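Local coordinates for esterase (Capnocytophaga ochracea, PDB 4W9R), which is of unknown function but carries a putative esterase domain of the alpha/beta-hydrolase clan, so that it may hydrolyse ester bonds, at residues L128-M133 with N142-L147; S146-A151 with M175-V180; T253-Y258 with S291-S296. All blocks are in the same frame, centred on the assembly; numbering follows the deposited sequence.

Contact 1: L128-M133 with N142-L147; sequences LANYYM and NMIVSL
Ile144 packs against Ala129, Tyr132 and Met133 in the turn, 3-10 at residues 131-133, that follows helix 123-128; this helix links the parallel neighbouring strands 116-122 and 143-149 of the alpha/beta sheet. Its tip, CD1, lies 3.7 Å from CG of Met133, a selenomethionine, the two side chains crossing at a slant, and 4.3 Å from CB of Tyr132. Ala129 O sits against both branches, 3.7 Å from Ile144 CD1, while Ile144 CG2 also faces the alanine CB. CG1 stands beside the backbone N (chi1 -59°) and the chain is extended beyond it (chi2 179°), which carries CD1 to Tyr132 and Met133. A valine here would have no CD1, and a gap would probably open against Met133 CG and Tyr132 CB.

Two residues along the strand the contact turns polar. Asn130 ND2 donates to a water at 2.6 Å, and the same water donates to Ser146 OG at 2.9 Å. In the second shell, Tyr132 stacks on Phe96 of helix 91-110.

Between these two segments there is thus apolar packing and a water bridge but no direct hydrogen bond; the direct bonds run from Asn130 OD1 to the Tyr173 hydroxyl and from Ser146 OG to Gly126 O.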
ATOM      1  N   LEU B 128       7.223   7.441  19.449  1.00 25.35           N
ATOM      2  CA  LEU B 128       8.602   7.828  19.723  1.00 23.47           C
ATOM      3  C   LEU B 128       9.127   8.789  18.661  1.00 29.63           C
ATOM      4  O   LEU B 128       9.893   9.706  18.962  1.00 27.56           O
ATOM      5  CB  LEU B 128       9.498   6.590  19.798  1.00 29.94           C
ATOM      6  CG  LEU B 128      11.006   6.833  19.910  1.00 29.12           C
ATOM      7  CD1 LEU B 128      11.341   7.500  21.230  1.00 30.80           C
ATOM      8  CD2 LEU B 128      11.778   5.533  19.752  1.00 32.53           C
ATOM      9  N   ALA B 129       8.698   8.580  17.421  1.00 28.75           N
ATOM     10  CA  ALA B 129       9.161   9.380  16.295  1.00 21.95           C
ATOM     11  C   ALA B 129       8.733  10.841  16.412  1.00 26.73           C
ATOM     12  O   ALA B 129       9.361  11.724  15.829  1.00 31.99           O
ATOM     13  CB  ALA B 129       8.657   8.787  14.988  1.00 22.55           C
ATOM     14  N   ASN B 130       7.663  11.092  17.161  1.00 23.69           N
ATOM     15  CA  ASN B 130       7.175  12.452  17.362  1.00 26.21           C
ATOM     16  C   ASN B 130       8.208  13.346  18.033  1.00 35.38           C
ATOM     17  O   ASN B 130       8.268  14.548  17.774  1.00 40.42           O
ATOM     18  CB  ASN B 130       5.896  12.448  18.202  1.00 22.24           C
ATOM     19  CG  ASN B 130       4.723  11.817  17.483  1.00 28.64           C
ATOM     20  OD1 ASN B 130       4.632  11.868  16.257  1.00 35.78           O
ATOM     21  ND2 ASN B 130       3.813  11.222  18.246  1.00 30.83           N
ATOM     22  N   TYR B 131       9.032  12.747  18.886  1.00 25.61           N
ATOM     23  CA  TYR B 131       9.949  13.504  19.730  1.00 27.29           C
ATOM     24  C   TYR B 131      11.125  14.105  18.966  1.00 32.76           C
ATOM     25  O   TYR B 131      11.906  14.873  19.527  1.00 41.73           O
ATOM     26  CB  TYR B 131      10.450  12.618  20.870  1.00 23.33           C
ATOM     27  CG  TYR B 131       9.415  12.439  21.955  1.00 31.60           C
ATOM     28  CD1 TYR B 131       8.398  11.502  21.823  1.00 31.58           C
ATOM     29  CD2 TYR B 131       9.440  13.222  23.100  1.00 28.22           C
ATOM     30  CE1 TYR B 131       7.442  11.342  22.809  1.00 30.43           C
ATOM     31  CE2 TYR B 131       8.490  13.069  24.091  1.00 35.40           C
ATOM     32  CZ  TYR B 131       7.493  12.129  23.941  1.00 34.94           C
ATOM     33  OH  TYR B 131       6.546  11.978  24.926  1.00 30.32           O
ATOM     34  N   TYR B 132      11.251  13.765  17.688  1.00 23.52           N
ATOM     35  CA  TYR B 132      12.268  14.385  16.847  1.00 31.35           C
ATOM     36  C   TYR B 132      11.908  15.840  16.536  1.00 40.30           C
ATOM     37  O   TYR B 132      12.756  16.617  16.099  1.00 49.64           O
ATOM     38  CB  TYR B 132      12.463  13.585  15.559  1.00 24.60           C
ATOM     39  CG  TYR B 132      13.131  12.251  15.796  1.00 27.37           C
ATOM     40  CD1 TYR B 132      14.470  12.183  16.154  1.00 27.22           C
ATOM     41  CD2 TYR B 132      12.426  11.062  15.672  1.00 36.29           C
ATOM     42  CE1 TYR B 132      15.089  10.971  16.380  1.00 24.44           C
ATOM     43  CE2 TYR B 132      13.040   9.841  15.895  1.00 27.20           C
ATOM     44  CZ  TYR B 132      14.373   9.804  16.250  1.00 31.43           C
ATOM     45  OH  TYR B 132      14.997   8.600  16.478  1.00 34.23           O
HETATM   46  N   MSE B 133      10.650  16.200  16.776  1.00 38.45           N
HETATM   47  CA  MSE B 133      10.195  17.582  16.651  1.00 41.24           C
HETATM   48  C   MSE B 133      10.782  18.475  17.740  1.00 45.52           C
HETATM   49  O   MSE B 133      10.879  19.691  17.575  1.00 48.54           O
HETATM   50  CB  MSE B 133       8.668  17.654  16.715  1.00 33.96           C
HETATM   51  CG  MSE B 133       7.955  17.294  15.430  1.00 49.52           C
HETATM   52 SE   MSE B 133       6.032  17.143  15.724  0.59 62.10          SE
HETATM   53  CE  MSE B 133       5.784  18.718  16.833  1.00 32.59           C
ATOM     54  N   ASN B 142      12.773  16.006   8.478  1.00 32.12           N
ATOM     55  CA  ASN B 142      11.839  17.005   7.978  1.00 37.01           C
ATOM     56  C   ASN B 142      10.492  16.373   7.674  1.00 36.18           C
ATOM     57  O   ASN B 142       9.513  17.064   7.390  1.00 38.44           O
ATOM     58  CB  ASN B 142      12.401  17.678   6.730  1.00 31.66           C
ATOM     59  CG  ASN B 142      13.860  18.043   6.881  1.00 45.29           C
ATOM     60  OD1 ASN B 142      14.726  17.464   6.227  1.00 58.68           O
ATOM     61  ND2 ASN B 142      14.142  19.004   7.753  1.00 48.46           N
HETATM   62  N   MSE B 143      10.459  15.046   7.737  1.00 32.13           N
HETATM   63  CA  MSE B 143       9.248  14.283   7.476  1.00 27.20           C
HETATM   64  C   MSE B 143       9.029  13.252   8.575  1.00 32.33           C
HETATM   65  O   MSE B 143       9.883  12.401   8.820  1.00 36.18           O
HETATM   66  CB  MSE B 143       9.328  13.597   6.113  1.00 32.24           C
HETATM   67  CG  MSE B 143       8.072  12.831   5.726  1.00 53.23           C
HETATM   68 SE   MSE B 143       8.326  11.691   4.159  1.00 78.19          SE
HETATM   69  CE  MSE B 143       9.154  10.145   5.013  1.00 54.09           C
ATOM     70  N   ILE B 144       7.885  13.338   9.243  1.00 30.28           N
ATOM     71  CA  ILE B 144       7.550  12.393  10.297  1.00 28.87           C
ATOM     72  C   ILE B 144       6.205  11.736  10.018  1.00 31.61           C
ATOM     73  O   ILE B 144       5.177  12.410   9.930  1.00 30.23           O
ATOM     74  CB  ILE B 144       7.512  13.073  11.678  1.00 25.49           C
ATOM     75  CG1 ILE B 144       8.867  13.710  11.993  1.00 32.17           C
ATOM     76  CG2 ILE B 144       7.129  12.070  12.757  1.00 25.22           C
ATOM     77  CD1 ILE B 144       8.917  14.419  13.325  1.00 32.87           C
ATOM     78  N   VAL B 145       6.221  10.418   9.855  1.00 29.32           N
ATOM     79  CA  VAL B 145       4.996   9.668   9.627  1.00 27.92           C
ATOM     80  C   VAL B 145       4.730   8.728  10.796  1.00 25.62           C
ATOM     81  O   VAL B 145       5.451   7.749  10.996  1.00 25.75           O
ATOM     82  CB  VAL B 145       5.062   8.861   8.318  1.00 24.81           C
ATOM     83  CG1 VAL B 145       3.763   8.111   8.093  1.00 19.89           C
ATOM     84  CG2 VAL B 145       5.358   9.784   7.145  1.00 18.27           C
ATOM     85  N   SER B 146       3.688   9.030  11.561  1.00 24.31           N
ATOM     86  CA  SER B 146       3.335   8.238  12.730  1.00 21.07           C
ATOM     87  C   SER B 146       2.081   7.416  12.454  1.00 31.02           C
ATOM     88  O   SER B 146       0.983   7.961  12.343  1.00 43.13           O
ATOM     89  CB  SER B 146       3.128   9.149  13.943  1.00 22.64           C
ATOM     90  OG  SER B 146       2.812   8.402  15.103  1.00 37.95           O
ATOM     91  N   LEU B 147       2.247   6.102  12.353  1.00 30.63           N
ATOM     92  CA  LEU B 147       1.148   5.220  11.977  1.00 21.99           C
ATOM     93  C   LEU B 147       0.657   4.399  13.159  1.00 29.32           C
ATOM     94  O   LEU B 147       1.400   3.592  13.704  1.00 31.90           O
ATOM     95  CB  LEU B 147       1.583   4.293  10.845  1.00 17.36           C
ATOM     96  CG  LEU B 147       2.116   4.991   9.596  1.00 29.07           C
ATOM     97  CD1 LEU B 147       2.683   3.968   8.632  1.00 31.55           C
ATOM     98  CD2 LEU B 147       1.019   5.811   8.934  1.00 17.28           C
TER
HETATM   99  O   HOH W   1       1.678  10.351  16.984  1.00 33.44           O

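Contact 2: S146-A151 with M175-V180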
ATOM      1  N   SER B 146       3.688   9.030  11.561  1.00 24.31           N
ATOM      2  CA  SER B 146       3.335   8.238  12.730  1.00 21.07           C
ATOM      3  C   SER B 146       2.081   7.416  12.454  1.00 31.02           C
ATOM      4  O   SER B 146       0.983   7.961  12.343  1.00 43.13           O
ATOM      5  CB  SER B 146       3.128   9.149  13.943  1.00 22.64           C
ATOM      6  OG  SER B 146       2.812   8.402  15.103  1.00 37.95           O
ATOM      7  N   LEU B 147       2.247   6.102  12.353  1.00 30.63           N
ATOM      8  CA  LEU B 147       1.148   5.220  11.977  1.00 21.99           C
ATOM      9  C   LEU B 147       0.657   4.399  13.159  1.00 29.32           C
ATOM     10  O   LEU B 147       1.400   3.592  13.704  1.00 31.90           O
ATOM     11  CB  LEU B 147       1.583   4.293  10.845  1.00 17.36           C
ATOM     12  CG  LEU B 147       2.116   4.991   9.596  1.00 29.07           C
ATOM     13  CD1 LEU B 147       2.683   3.968   8.632  1.00 31.55           C
ATOM     14  CD2 LEU B 147       1.019   5.811   8.934  1.00 17.28           C
ATOM     15  N   ASN B 148      -0.602   4.600  13.536  1.00 28.89           N
ATOM     16  CA  ASN B 148      -1.184   3.930  14.696  1.00 20.84           C
ATOM     17  C   ASN B 148      -0.298   4.042  15.937  1.00 22.78           C
ATOM     18  O   ASN B 148       0.136   3.034  16.486  1.00 33.24           O
ATOM     19  CB  ASN B 148      -1.449   2.455  14.379  1.00 17.25           C
ATOM     20  CG  ASN B 148      -2.173   1.737  15.504  1.00 29.27           C
ATOM     21  OD1 ASN B 148      -3.153   2.243  16.050  1.00 34.09           O
ATOM     22  ND2 ASN B 148      -1.671   0.566  15.876  1.00 21.67           N
ATOM     23  N   PRO B 149      -0.011   5.274  16.379  1.00 24.89           N
ATOM     24  CA  PRO B 149       0.887   5.383  17.529  1.00 23.36           C
ATOM     25  C   PRO B 149       0.210   4.970  18.828  1.00 22.36           C
ATOM     26  O   PRO B 149      -1.003   5.129  18.957  1.00 19.13           O
ATOM     27  CB  PRO B 149       1.236   6.870  17.554  1.00 22.60           C
ATOM     28  CG  PRO B 149       0.019   7.529  17.002  1.00 21.18           C
ATOM     29  CD  PRO B 149      -0.508   6.591  15.942  1.00 24.31           C
ATOM     30  N   VAL B 150       0.983   4.437  19.768  1.00 29.45           N
ATOM     31  CA  VAL B 150       0.491   4.284  21.126  1.00 28.76           C
ATOM     32  C   VAL B 150       0.951   5.521  21.875  1.00 26.18           C
ATOM     33  O   VAL B 150       2.135   5.660  22.178  1.00 31.95           O
ATOM     34  CB  VAL B 150       1.040   3.015  21.799  1.00 25.92           C
ATOM     35  CG1 VAL B 150       0.462   2.859  23.197  1.00 26.76           C
ATOM     36  CG2 VAL B 150       0.748   1.788  20.945  1.00 18.14           C
ATOM     37  N   ALA B 151       0.017   6.408  22.199  1.00 27.86           N
ATOM     38  CA  ALA B 151       0.420   7.738  22.633  1.00 40.40           C
ATOM     39  C   ALA B 151       0.269   8.002  24.124  1.00 47.83           C
ATOM     40  O   ALA B 151      -0.261   7.182  24.876  1.00 46.72           O
ATOM     41  CB  ALA B 151      -0.364   8.784  21.850  1.00 32.99           C
HETATM   42  N   MSE B 175      -0.055  11.773  10.807  1.00 32.20           N
HETATM   43  CA  MSE B 175      -0.462  10.800  11.811  1.00 26.97           C
HETATM   44  C   MSE B 175      -1.756  10.105  11.404  1.00 33.52           C
HETATM   45  O   MSE B 175      -2.710  10.752  10.973  1.00 43.19           O
HETATM   46  CB  MSE B 175      -0.629  11.466  13.175  1.00 27.32           C
HETATM   47  CG  MSE B 175      -1.271  10.568  14.221  1.00 32.90           C
HETATM   48 SE   MSE B 175      -1.434  11.436  15.956  1.00 71.08          SE
HETATM   49  CE  MSE B 175      -2.539  10.109  16.860  1.00 68.21           C
ATOM     50  N   ALA B 176      -1.780   8.784  11.539  1.00 27.80           N
ATOM     51  CA  ALA B 176      -2.965   8.006  11.204  1.00 27.98           C
ATOM     52  C   ALA B 176      -3.318   7.029  12.320  1.00 34.49           C
ATOM     53  O   ALA B 176      -2.436   6.499  12.995  1.00 33.79           O
ATOM     54  CB  ALA B 176      -2.757   7.260   9.894  1.00 25.81           C
ATOM     55  N   THR B 177      -4.613   6.801  12.510  1.00 27.62           N
ATOM     56  CA  THR B 177      -5.079   5.830  13.493  1.00 32.71           C
ATOM     57  C   THR B 177      -6.344   5.124  13.002  1.00 33.45           C
ATOM     58  O   THR B 177      -7.035   5.616  12.110  1.00 37.10           O
ATOM     59  CB  THR B 177      -5.348   6.492  14.859  1.00 36.14           C
ATOM     60  OG1 THR B 177      -5.773   5.497  15.799  1.00 47.72           O
ATOM     61  CG2 THR B 177      -6.420   7.562  14.734  1.00 25.61           C
ATOM     62  N   ALA B 178      -6.628   3.964  13.583  1.00 25.07           N
ATOM     63  CA  ALA B 178      -7.794   3.169  13.213  1.00 26.70           C
ATOM     64  C   ALA B 178      -8.461   2.633  14.470  1.00 29.80           C
ATOM     65  O   ALA B 178      -7.780   2.288  15.428  1.00 28.31           O
ATOM     66  CB  ALA B 178      -7.397   2.031  12.289  1.00 30.81           C
ATOM     67  N   ASP B 179      -9.790   2.598  14.484  1.00 32.20           N
ATOM     68  CA  ASP B 179     -10.520   2.214  15.691  1.00 32.57           C
ATOM     69  C   ASP B 179     -10.909   0.736  15.827  1.00 37.28           C
ATOM     70  O   ASP B 179     -11.338   0.322  16.903  1.00 34.84           O
ATOM     71  CB  ASP B 179     -11.788   3.066  15.812  1.00 30.66           C
ATOM     72  CG  ASP B 179     -12.776   2.808  14.693  1.00 40.98           C
ATOM     73  OD1 ASP B 179     -12.335   2.480  13.571  1.00 45.32           O
ATOM     74  OD2 ASP B 179     -13.994   2.932  14.937  1.00 52.76           O
ATOM     75  N   VAL B 180     -10.752  -0.074  14.781  1.00 40.41           N
ATOM     76  CA  VAL B 180     -11.314  -1.423  14.855  1.00 30.85           C
ATOM     77  C   VAL B 180     -10.413  -2.361  15.651  1.00 34.45           C
ATOM     78  O   VAL B 180      -9.274  -2.638  15.274  1.00 42.72           O
ATOM     79  CB  VAL B 180     -11.557  -2.021  13.459  1.00 30.40           C
ATOM     80  CG1 VAL B 180     -11.969  -3.480  13.575  1.00 23.57           C
ATOM     81  CG2 VAL B 180     -12.621  -1.226  12.726  1.00 19.95           C
TER
HETATM   82  O   HOH W   2      -3.280   4.799  17.076  1.00 32.57           O
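Ser146 and Leu147 pair in parallel register with Met175 and Ala176, the CA atoms of Ser146 and Met175 being 4.7 Å apart, and Ala176 brackets Leu147 in the parallel pattern, its N bonding to Ser146 O (3.0 Å, 160° at the hydrogen) and its O to the N of Asn148 (2.7 Å), where the chain turns a corner.

On the face carrying Ser146, Met175, a selenomethionine, has CG anti to the backbone N (chi1 170°) and the chain extended beyond it (chi2 179°), and its CE ends 3.6 Å from CG of Pro149, the side chains crossing at about a right angle. On the other face Leu147 CD2 sits 4.2 Å from Ala176 CB.

At the corner, Asn148 and Thr177 meet through a water that donates to Asn148 OD1 (2.8 Å) and to Pro149 O while accepting from Thr177 OG1 (2.9 Å). Asn148 OD1 also takes a bond from Asn182, and its ND2 is bonded to Glu123.

These strands belong to the beta-alpha-beta unit that includes helix 156-165. Where direct pairing stops after Asn148, the water gives the diverging chains a polar link, and the proline-selenomethionine contact supplies the apolar one.

Contact 3: T253-Y258 with S291-S296; sequences TGIYEY and SQDWES
The starts of helices 255-270 and 294-306 meet through Tyr256 and Ser296 in the all-helical C-terminal part of the chain, the second start being built on a Schellman motif followed at once by an N-cap. Gln292, with positive phi, ends helix 278-290 in that motif, as the bonds from Asp293 N to Ile288 O and from Gln292 N to Asn289 O attest. Asp293 then caps helix 294-306, its OD1 accepting a long, weak bond from Glu295 N.

Ser296, in the first turn of the capped helix, crosses to the start of helix 255-270. Its OG accepts from Tyr256 N at 3.2 Å in a nearly straight bond (172°) and, weakly and more bent, from Ile255 N. The same hydroxyl donates to Asp293 OD2 on the syn side of the carboxylate, 33° out of its plane. Standing beside its own backbone N (chi1 -69°), OG is thus placed between an amide of one helix start and the capping acid of the other. Ser296 CB also lies 3.6 Å from CB of Tyr256.

Ile255 CD1 lies 3.2 Å from OG of Ser291, which is bonded to Ala287 O and weakly to Glu252 O; the isoleucine also packs on Ile288 and Met248. Glu257 makes a salt bridge with Lys299. A water adds another link, accepting from Gly254 N at 2.8 Å and donating to Asp293 OD2 at 2.9 Å.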
ATOM      1  N   THR B 253       0.591  37.212 -17.300  1.00 42.90           N
ATOM      2  CA  THR B 253       2.047  37.308 -17.306  1.00 47.45           C
ATOM      3  C   THR B 253       2.648  36.424 -16.217  1.00 49.42           C
ATOM      4  O   THR B 253       1.920  35.767 -15.471  1.00 56.38           O
ATOM      5  CB  THR B 253       2.529  38.760 -17.096  1.00 51.19           C
ATOM      6  OG1 THR B 253       1.989  39.275 -15.872  1.00 53.96           O
ATOM      7  CG2 THR B 253       2.090  39.649 -18.252  1.00 41.77           C
ATOM      8  N   GLY B 254       3.975  36.417 -16.127  1.00 47.40           N
ATOM      9  CA  GLY B 254       4.677  35.642 -15.117  1.00 41.56           C
ATOM     10  C   GLY B 254       4.475  34.143 -15.247  1.00 51.06           C
ATOM     11  O   GLY B 254       4.464  33.420 -14.249  1.00 55.25           O
ATOM     12  N   ILE B 255       4.325  33.673 -16.480  1.00 51.75           N
ATOM     13  CA  ILE B 255       4.066  32.262 -16.738  1.00 40.16           C
ATOM     14  C   ILE B 255       5.326  31.418 -16.563  1.00 39.59           C
ATOM     15  O   ILE B 255       5.271  30.322 -16.002  1.00 51.61           O
ATOM     16  CB  ILE B 255       3.493  32.056 -18.151  1.00 35.40           C
ATOM     17  CG1 ILE B 255       2.122  32.726 -18.252  1.00 35.84           C
ATOM     18  CG2 ILE B 255       3.389  30.578 -18.488  1.00 22.14           C
ATOM     19  CD1 ILE B 255       1.372  32.384 -19.506  1.00 40.74           C
ATOM     20  N   TYR B 256       6.459  31.928 -17.036  1.00 37.99           N
ATOM     21  CA  TYR B 256       7.732  31.249 -16.827  1.00 37.26           C
ATOM     22  C   TYR B 256       8.021  31.095 -15.339  1.00 44.57           C
ATOM     23  O   TYR B 256       8.570  30.081 -14.904  1.00 45.82           O
ATOM     24  CB  TYR B 256       8.878  32.003 -17.501  1.00 33.45           C
ATOM     25  CG  TYR B 256      10.236  31.651 -16.933  1.00 39.95           C
ATOM     26  CD1 TYR B 256      10.864  30.462 -17.276  1.00 35.78           C
ATOM     27  CD2 TYR B 256      10.884  32.502 -16.047  1.00 43.06           C
ATOM     28  CE1 TYR B 256      12.100  30.131 -16.755  1.00 42.40           C
ATOM     29  CE2 TYR B 256      12.120  32.181 -15.521  1.00 40.22           C
ATOM     30  CZ  TYR B 256      12.725  30.993 -15.879  1.00 47.02           C
ATOM     31  OH  TYR B 256      13.958  30.667 -15.360  1.00 46.25           O
ATOM     32  N   GLU B 257       7.647  32.110 -14.566  1.00 46.63           N
ATOM     33  CA  GLU B 257       7.873  32.109 -13.125  1.00 52.20           C
ATOM     34  C   GLU B 257       7.149  30.956 -12.438  1.00 42.65           C
ATOM     35  O   GLU B 257       7.626  30.433 -11.433  1.00 41.22           O
ATOM     36  CB  GLU B 257       7.434  33.443 -12.513  1.00 58.07           C
ATOM     37  CG  GLU B 257       8.471  34.556 -12.616  1.00 64.63           C
ATOM     38  CD  GLU B 257       8.728  35.004 -14.044  1.00 68.10           C
ATOM     39  OE1 GLU B 257       7.845  34.804 -14.905  1.00 75.66           O
ATOM     40  OE2 GLU B 257       9.816  35.558 -14.305  1.00 61.89           O
ATOM     41  N   TYR B 258       6.002  30.561 -12.982  1.00 33.13           N
ATOM     42  CA  TYR B 258       5.253  29.436 -12.435  1.00 35.48           C
ATOM     43  C   TYR B 258       6.068  28.151 -12.537  1.00 41.46           C
ATOM     44  O   TYR B 258       6.178  27.396 -11.570  1.00 41.95           O
ATOM     45  CB  TYR B 258       3.913  29.268 -13.156  1.00 32.91           C
ATOM     46  CG  TYR B 258       3.014  28.219 -12.538  1.00 40.69           C
ATOM     47  CD1 TYR B 258       2.154  28.542 -11.497  1.00 41.93           C
ATOM     48  CD2 TYR B 258       3.028  26.906 -12.993  1.00 42.13           C
ATOM     49  CE1 TYR B 258       1.331  27.590 -10.926  1.00 38.29           C
ATOM     50  CE2 TYR B 258       2.209  25.944 -12.427  1.00 44.86           C
ATOM     51  CZ  TYR B 258       1.362  26.292 -11.394  1.00 50.25           C
ATOM     52  OH  TYR B 258       0.543  25.343 -10.826  1.00 55.48           O
ATOM     53  N   SER B 291      -1.572  33.409 -23.856  1.00 53.11           N
ATOM     54  CA  SER B 291      -1.667  34.733 -23.249  1.00 59.63           C
ATOM     55  C   SER B 291      -0.769  35.747 -23.952  1.00 60.08           C
ATOM     56  O   SER B 291      -0.725  36.919 -23.570  1.00 52.43           O
ATOM     57  CB  SER B 291      -1.311  34.666 -21.765  1.00 67.52           C
ATOM     58  OG  SER B 291       0.055  34.341 -21.595  1.00 85.26           O
ATOM     59  N   GLN B 292      -0.052  35.278 -24.972  1.00 59.52           N
ATOM     60  CA  GLN B 292       0.876  36.103 -25.747  1.00 59.61           C
ATOM     61  C   GLN B 292       1.904  36.829 -24.883  1.00 55.03           C
ATOM     62  O   GLN B 292       2.292  37.956 -25.191  1.00 50.58           O
ATOM     63  CB  GLN B 292       0.116  37.129 -26.596  1.00 57.43           C
ATOM     64  CG  GLN B 292      -0.655  36.540 -27.764  1.00 70.63           C
ATOM     65  CD  GLN B 292      -2.130  36.364 -27.462  1.00 92.73           C
ATOM     66  OE1 GLN B 292      -2.607  36.751 -26.395  1.00 97.84           O
ATOM     67  NE2 GLN B 292      -2.861  35.779 -28.403  1.00103.86           N
ATOM     68  N   ASP B 293       2.361  36.185 -23.814  1.00 54.40           N
ATOM     69  CA  ASP B 293       3.383  36.801 -22.983  1.00 59.88           C
ATOM     70  C   ASP B 293       4.741  36.316 -23.463  1.00 58.76           C
ATOM     71  O   ASP B 293       5.128  35.176 -23.220  1.00 62.42           O
ATOM     72  CB  ASP B 293       3.154  36.444 -21.511  1.00 60.92           C
ATOM     73  CG  ASP B 293       4.355  36.740 -20.638  1.00 67.06           C
ATOM     74  OD1 ASP B 293       5.043  37.753 -20.882  1.00 90.33           O
ATOM     75  OD2 ASP B 293       4.604  35.953 -19.701  1.00 39.87           O
ATOM     76  N   TRP B 294       5.481  37.209 -24.110  1.00 50.84           N
ATOM     77  CA  TRP B 294       6.706  36.807 -24.788  1.00 46.13           C
ATOM     78  C   TRP B 294       7.948  36.975 -23.930  1.00 43.99           C
ATOM     79  O   TRP B 294       9.019  36.493 -24.287  1.00 54.81           O
ATOM     80  CB  TRP B 294       6.864  37.590 -26.093  1.00 44.83           C
ATOM     81  CG  TRP B 294       5.639  37.549 -26.961  1.00 44.32           C
ATOM     82  CD1 TRP B 294       4.933  38.619 -27.428  1.00 39.30           C
ATOM     83  CD2 TRP B 294       4.967  36.381 -27.450  1.00 41.80           C
ATOM     84  NE1 TRP B 294       3.871  38.191 -28.186  1.00 35.17           N
ATOM     85  CE2 TRP B 294       3.868  36.821 -28.215  1.00 39.63           C
ATOM     86  CE3 TRP B 294       5.190  35.006 -27.322  1.00 40.88           C
ATOM     87  CZ2 TRP B 294       2.995  35.938 -28.846  1.00 39.13           C
ATOM     88  CZ3 TRP B 294       4.321  34.130 -27.950  1.00 43.64           C
ATOM     89  CH2 TRP B 294       3.238  34.600 -28.702  1.00 40.04           C
ATOM     90  N   GLU B 295       7.805  37.637 -22.791  1.00 42.34           N
ATOM     91  CA  GLU B 295       8.950  37.841 -21.919  1.00 47.92           C
ATOM     92  C   GLU B 295       9.275  36.526 -21.224  1.00 50.72           C
ATOM     93  O   GLU B 295      10.433  36.237 -20.920  1.00 47.25           O
ATOM     94  CB  GLU B 295       8.677  38.953 -20.906  1.00 57.77           C
ATOM     95  CG  GLU B 295       9.929  39.688 -20.444  1.00 77.54           C
ATOM     96  CD  GLU B 295      10.658  40.386 -21.583  1.00 86.12           C
ATOM     97  OE1 GLU B 295       9.998  40.788 -22.566  1.00 77.59           O
ATOM     98  OE2 GLU B 295      11.896  40.532 -21.496  1.00 90.86           O
ATOM     99  N   SER B 296       8.240  35.724 -20.995  1.00 45.86           N
ATOM    100  CA  SER B 296       8.404  34.401 -20.412  1.00 44.01           C
ATOM    101  C   SER B 296       9.086  33.457 -21.394  1.00 44.56           C
ATOM    102  O   SER B 296       9.839  32.571 -20.997  1.00 46.57           O
ATOM    103  CB  SER B 296       7.051  33.828 -19.983  1.00 43.09           C
ATOM    104  OG  SER B 296       6.515  34.539 -18.881  1.00 45.77           O
TER
HETATM  105  O   HOH W   3       5.840  37.645 -17.742  1.00 44.92           O

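In the fold
From the N terminus, contact 1 comes first and closes the shortest loop, eight residues between the turn after helix 123-128 and strand 143-149. Contact 2 begins on that same strand, sharing Ser146 and Leu147, and closes over helix 156-165 onto strand 171-180, the next strand of the mixed sheet. The two are thus consecutive, overlapping on one stretch, with neither nested in the other; the centres of contact 1 and contact 2 are about 13 Å apart. Contact 3 opens only after both have closed and spans the rest of helix 255-270 and helix 278-290. It lies across the chain's centre from them, about 22 Å from contact 1 between nearest atoms, and joins helices beyond the sheet-bearing part.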